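Local coordinates for aminopeptidase N family protein (Idiomarina loihiensis L2TR, PDB 4FGM) that binds a zinc ion and probably acts as a metal-dependent aminopeptidase of the M61 family, at residues D203-L214 with Y316-I324. Numbering follows the deposited sequence.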
loop_
_atom_site.group_PDB
_atom_site.type_symbol
_atom_site.label_atom_id
_atom_site.label_comp_id
_atom_site.label_asym_id
_atom_site.label_seq_id
_atom_site.Cartn_x
_atom_site.Cartn_y
_atom_site.Cartn_z
ATOM N N ASP A 203 -9.145 6.360 -18.586
ATOM C CA ASP A 203 -9.738 5.571 -17.511
ATOM C C ASP A 203 -9.517 6.240 -16.151
ATOM O O ASP A 203 -10.414 6.232 -15.297
ATOM C CB ASP A 203 -9.172 4.146 -17.489
ATOM C CG ASP A 203 -9.670 3.303 -18.648
ATOM O OD1 ASP A 203 -10.756 3.618 -19.184
ATOM O OD2 ASP A 203 -8.988 2.322 -19.014
ATOM N N LEU A 204 -8.333 6.820 -15.944
ATOM C CA LEU A 204 -8.056 7.488 -14.677
ATOM C C LEU A 204 -9.014 8.669 -14.494
ATOM O O LEU A 204 -9.482 8.939 -13.378
ATOM C CB LEU A 204 -6.598 7.963 -14.613
ATOM C CG LEU A 204 -5.537 6.856 -14.485
ATOM C CD1 LEU A 204 -4.131 7.469 -14.461
ATOM C CD2 LEU A 204 -5.794 6.046 -13.204
ATOM N N ALA A 205 -9.313 9.361 -15.592
ATOM C CA ALA A 205 -10.229 10.495 -15.542
ATOM C C ALA A 205 -11.575 10.015 -15.005
ATOM O O ALA A 205 -12.189 10.681 -14.172
ATOM C CB ALA A 205 -10.406 11.108 -16.931
ATOM N N LYS A 206 -12.027 8.858 -15.480
ATOM C CA LYS A 206 -13.293 8.302 -15.022
ATOM C C LYS A 206 -13.232 7.970 -13.539
ATOM O O LYS A 206 -14.095 8.395 -12.763
ATOM C CB LYS A 206 -13.667 7.048 -15.829
ATOM C CG LYS A 206 -14.505 7.350 -17.059
ATOM C CD LYS A 206 -15.133 6.100 -17.668
ATOM C CE LYS A 206 -14.184 5.383 -18.614
ATOM N NZ LYS A 206 -14.844 4.210 -19.260
ATOM N N ILE A 207 -12.216 7.213 -13.142
ATOM C CA ILE A 207 -12.066 6.850 -11.743
ATOM C C ILE A 207 -12.021 8.106 -10.866
ATOM O O ILE A 207 -12.744 8.210 -9.872
ATOM C CB ILE A 207 -10.780 6.036 -11.522
ATOM C CG1 ILE A 207 -10.887 4.699 -12.264
ATOM C CG2 ILE A 207 -10.541 5.825 -10.042
ATOM C CD1 ILE A 207 -9.585 3.934 -12.353
ATOM N N CYS A 208 -11.179 9.061 -11.250
ATOM C CA CYS A 208 -11.030 10.302 -10.494
ATOM C C CYS A 208 -12.309 11.131 -10.383
ATOM O O CYS A 208 -12.630 11.642 -9.307
ATOM C CB CYS A 208 -9.910 11.150 -11.098
ATOM S SG CYS A 208 -8.264 10.454 -10.827
ATOM N N GLU A 209 -13.035 11.281 -11.487
ATOM C CA GLU A 209 -14.272 12.045 -11.440
ATOM C C GLU A 209 -15.251 11.361 -10.495
ATOM O O GLU A 209 -15.931 12.022 -9.709
ATOM C CB GLU A 209 -14.867 12.202 -12.840
ATOM C CG GLU A 209 -14.172 13.301 -13.627
ATOM C CD GLU A 209 -14.672 13.444 -15.050
ATOM O OE1 GLU A 209 -14.765 12.414 -15.756
ATOM O OE2 GLU A 209 -14.948 14.591 -15.467
ATOM N N THR A 210 -15.303 10.034 -10.550
ATOM C CA THR A 210 -16.188 9.290 -9.664
ATOM C C THR A 210 -15.866 9.612 -8.209
ATOM O O THR A 210 -16.765 9.790 -7.391
ATOM C CB THR A 210 -16.048 7.776 -9.893
ATOM O OG1 THR A 210 -16.555 7.451 -11.189
ATOM C CG2 THR A 210 -16.809 6.998 -8.854
ATOM N N GLN A 211 -14.585 9.706 -7.881
ATOM C CA GLN A 211 -14.207 9.995 -6.504
ATOM C C GLN A 211 -14.521 11.434 -6.087
ATOM O O GLN A 211 -15.070 11.664 -5.002
ATOM C CB GLN A 211 -12.729 9.651 -6.279
ATOM C CG GLN A 211 -12.475 8.135 -6.390
ATOM C CD GLN A 211 -11.198 7.666 -5.709
ATOM O OE1 GLN A 211 -10.834 8.154 -4.636
ATOM N NE2 GLN A 211 -10.524 6.690 -6.320
ATOM N N ILE A 212 -14.192 12.399 -6.944
ATOM C CA ILE A 212 -14.479 13.793 -6.639
ATOM C C ILE A 212 -15.993 13.979 -6.481
ATOM O O ILE A 212 -16.444 14.713 -5.603
ATOM C CB ILE A 212 -13.958 14.727 -7.744
ATOM C CG1 ILE A 212 -12.432 14.660 -7.797
ATOM C CG2 ILE A 212 -14.404 16.147 -7.469
ATOM C CD1 ILE A 212 -11.825 15.309 -9.029
ATOM N N SER A 213 -16.775 13.318 -7.331
ATOM C CA SER A 213 -18.230 13.408 -7.234
ATOM C C SER A 213 -18.674 12.818 -5.904
ATOM O O SER A 213 -19.589 13.331 -5.266
ATOM C CB SER A 213 -18.912 12.626 -8.361
ATOM O OG SER A 213 -18.699 13.242 -9.613
ATOM N N LEU A 214 -18.017 11.737 -5.492
ATOM C CA LEU A 214 -18.356 11.065 -4.243
ATOM C C LEU A 214 -18.229 11.986 -3.029
ATOM O O LEU A 214 -19.148 12.084 -2.214
ATOM C CB LEU A 214 -17.476 9.824 -4.062
ATOM C CG LEU A 214 -17.765 8.904 -2.872
ATOM C CD1 LEU A 214 -17.238 7.515 -3.176
ATOM C CD2 LEU A 214 -17.140 9.459 -1.605
ATOM N N TYR A 316 -14.212 -1.604 -5.714
ATOM C CA TYR A 316 -15.617 -1.275 -5.910
ATOM C C TYR A 316 -15.828 -0.073 -6.836
ATOM O O TYR A 316 -16.635 -0.133 -7.768
ATOM C CB TYR A 316 -16.282 -1.029 -4.553
ATOM C CG TYR A 316 -17.762 -0.748 -4.650
ATOM C CD1 TYR A 316 -18.629 -1.669 -5.246
ATOM C CD2 TYR A 316 -18.298 0.452 -4.178
ATOM C CE1 TYR A 316 -19.990 -1.398 -5.375
ATOM C CE2 TYR A 316 -19.656 0.734 -4.299
ATOM C CZ TYR A 316 -20.499 -0.192 -4.900
ATOM O OH TYR A 316 -21.841 0.093 -5.028
ATOM N N LEU A 317 -15.101 1.012 -6.590
ATOM C CA LEU A 317 -15.229 2.209 -7.423
ATOM C C LEU A 317 -14.832 1.935 -8.874
ATOM O O LEU A 317 -15.216 2.670 -9.784
ATOM C CB LEU A 317 -14.382 3.348 -6.846
ATOM C CG LEU A 317 -14.868 3.874 -5.492
ATOM C CD1 LEU A 317 -14.049 5.099 -5.109
ATOM C CD2 LEU A 317 -16.362 4.231 -5.574
ATOM N N LEU A 318 -14.057 0.874 -9.084
ATOM C CA LEU A 318 -13.625 0.495 -10.424
ATOM C C LEU A 318 -14.830 -0.037 -11.203
ATOM O O LEU A 318 -14.927 0.130 -12.425
ATOM C CB LEU A 318 -12.529 -0.568 -10.329
ATOM C CG LEU A 318 -11.166 -0.265 -10.969
ATOM C CD1 LEU A 318 -10.638 1.104 -10.555
ATOM C CD2 LEU A 318 -10.193 -1.343 -10.548
ATOM N N HIS A 319 -15.752 -0.678 -10.489
ATOM C CA HIS A 319 -16.963 -1.215 -11.109
ATOM C C HIS A 319 -17.999 -0.105 -11.204
ATOM O O HIS A 319 -18.720 0.009 -12.197
ATOM C CB HIS A 319 -17.548 -2.356 -10.278
ATOM C CG HIS A 319 -18.939 -2.739 -10.680
ATOM N ND1 HIS A 319 -19.230 -3.305 -11.901
ATOM C CD2 HIS A 319 -20.122 -2.595 -10.036
ATOM C CE1 HIS A 319 -20.538 -3.494 -11.997
ATOM N NE2 HIS A 319 -21.099 -3.071 -10.880
ATOM N N THR A 320 -18.056 0.708 -10.155
ATOM C CA THR A 320 -18.995 1.817 -10.067
ATOM C C THR A 320 -18.764 2.873 -11.144
ATOM O O THR A 320 -19.699 3.540 -11.582
ATOM C CB THR A 320 -18.920 2.463 -8.673
ATOM O OG1 THR A 320 -20.171 2.288 -8.010
ATOM C CG2 THR A 320 -18.596 3.930 -8.763
ATOM N N SER A 321 -17.516 3.022 -11.569
ATOM C CA SER A 321 -17.185 3.989 -12.597
ATOM C C SER A 321 -17.297 3.335 -13.964
ATOM O O SER A 321 -17.074 3.977 -14.990
ATOM C CB SER A 321 -15.768 4.514 -12.382
ATOM O OG SER A 321 -14.861 3.433 -12.269
ATOM N N GLY A 322 -17.636 2.053 -13.969
ATOM C CA GLY A 322 -17.788 1.335 -15.223
ATOM C C GLY A 322 -16.519 0.841 -15.895
ATOM O O GLY A 322 -16.520 0.601 -17.094
ATOM N N ILE A 323 -15.435 0.689 -15.141
ATOM C CA ILE A 323 -14.188 0.202 -15.725
ATOM C C ILE A 323 -14.252 -1.326 -15.813
ATOM O O ILE A 323 -13.860 -1.916 -16.821
ATOM C CB ILE A 323 -12.957 0.614 -14.873
ATOM C CG1 ILE A 323 -12.909 2.139 -14.718
ATOM C CG2 ILE A 323 -11.677 0.121 -15.530
ATOM C CD1 ILE A 323 -12.798 2.889 -16.017
ATOM N N ILE A 324 -14.757 -1.956 -14.754
ATOM C CA ILE A 324 -14.892 -3.412 -14.711
ATOM C C ILE A 324 -16.339 -3.816 -14.413
ATOM O O ILE A 324 -17.048 -3.114 -13.688
ATOM C CB ILE A 324 -13.987 -4.034 -13.626
ATOM C CG1 ILE A 324 -14.413 -3.527 -12.247
ATOM C CG2 ILE A 324 -12.519 -3.704 -13.920
ATOM C CD1 ILE A 324 -13.727 -4.216 -11.100
#
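Ile207 meets Leu318 and Ile323 where the C-terminal end of helix 308-320 crosses helix 197-215 at nearly a right angle (103° between the short segments). Its CD1 abuts Leu318 CD1 at 3.5 Å, while CG1 faces Ile323 CG1, the two isoleucines lying roughly perpendicular. Leu317 divides its branches: CD1 packs on the aliphatic Gln211 CG at 3.7 Å, and CD2 meets Leu214 CD1 at 4.2 Å. Ile323 CD1 touches both Asp203 OD1, at 3.8 Å, and Lys206 CE.

The polar groups at the centre turn back onto their own backbones. Thr210 OG1 donates to Lys206 O at 3.1 Å from above the carbonyl plane, opposite the face used by Thr210 N, and the same oxygen lies 3.3 Å from Ser321 CB. With chi1 at -68°, Thr210 CG2 lies anti to the backbone N and touches Thr320 CG2 at 3.6 Å. Ser321 OG bonds Leu317 O, at 2.6 Å and in the carbonyl plane. Replacing Thr210 by alanine removes OG1 and CG2 and would probably open a gap beside Thr320 and Ser321, leaving Lys206 O to Thr210 N.

Gly322 ends helix 308-320 in a Schellman motif, turning the chain so that Ile323 also packs on Leu268 of the zinc-binding helix 262-277. Gln211 NE2 bonds Cys272 O of that helix, just before His273, and Asp203 OD2 bonds Tyr264; strand 174-180 covers Leu204 and Cys208 of helix 197-215.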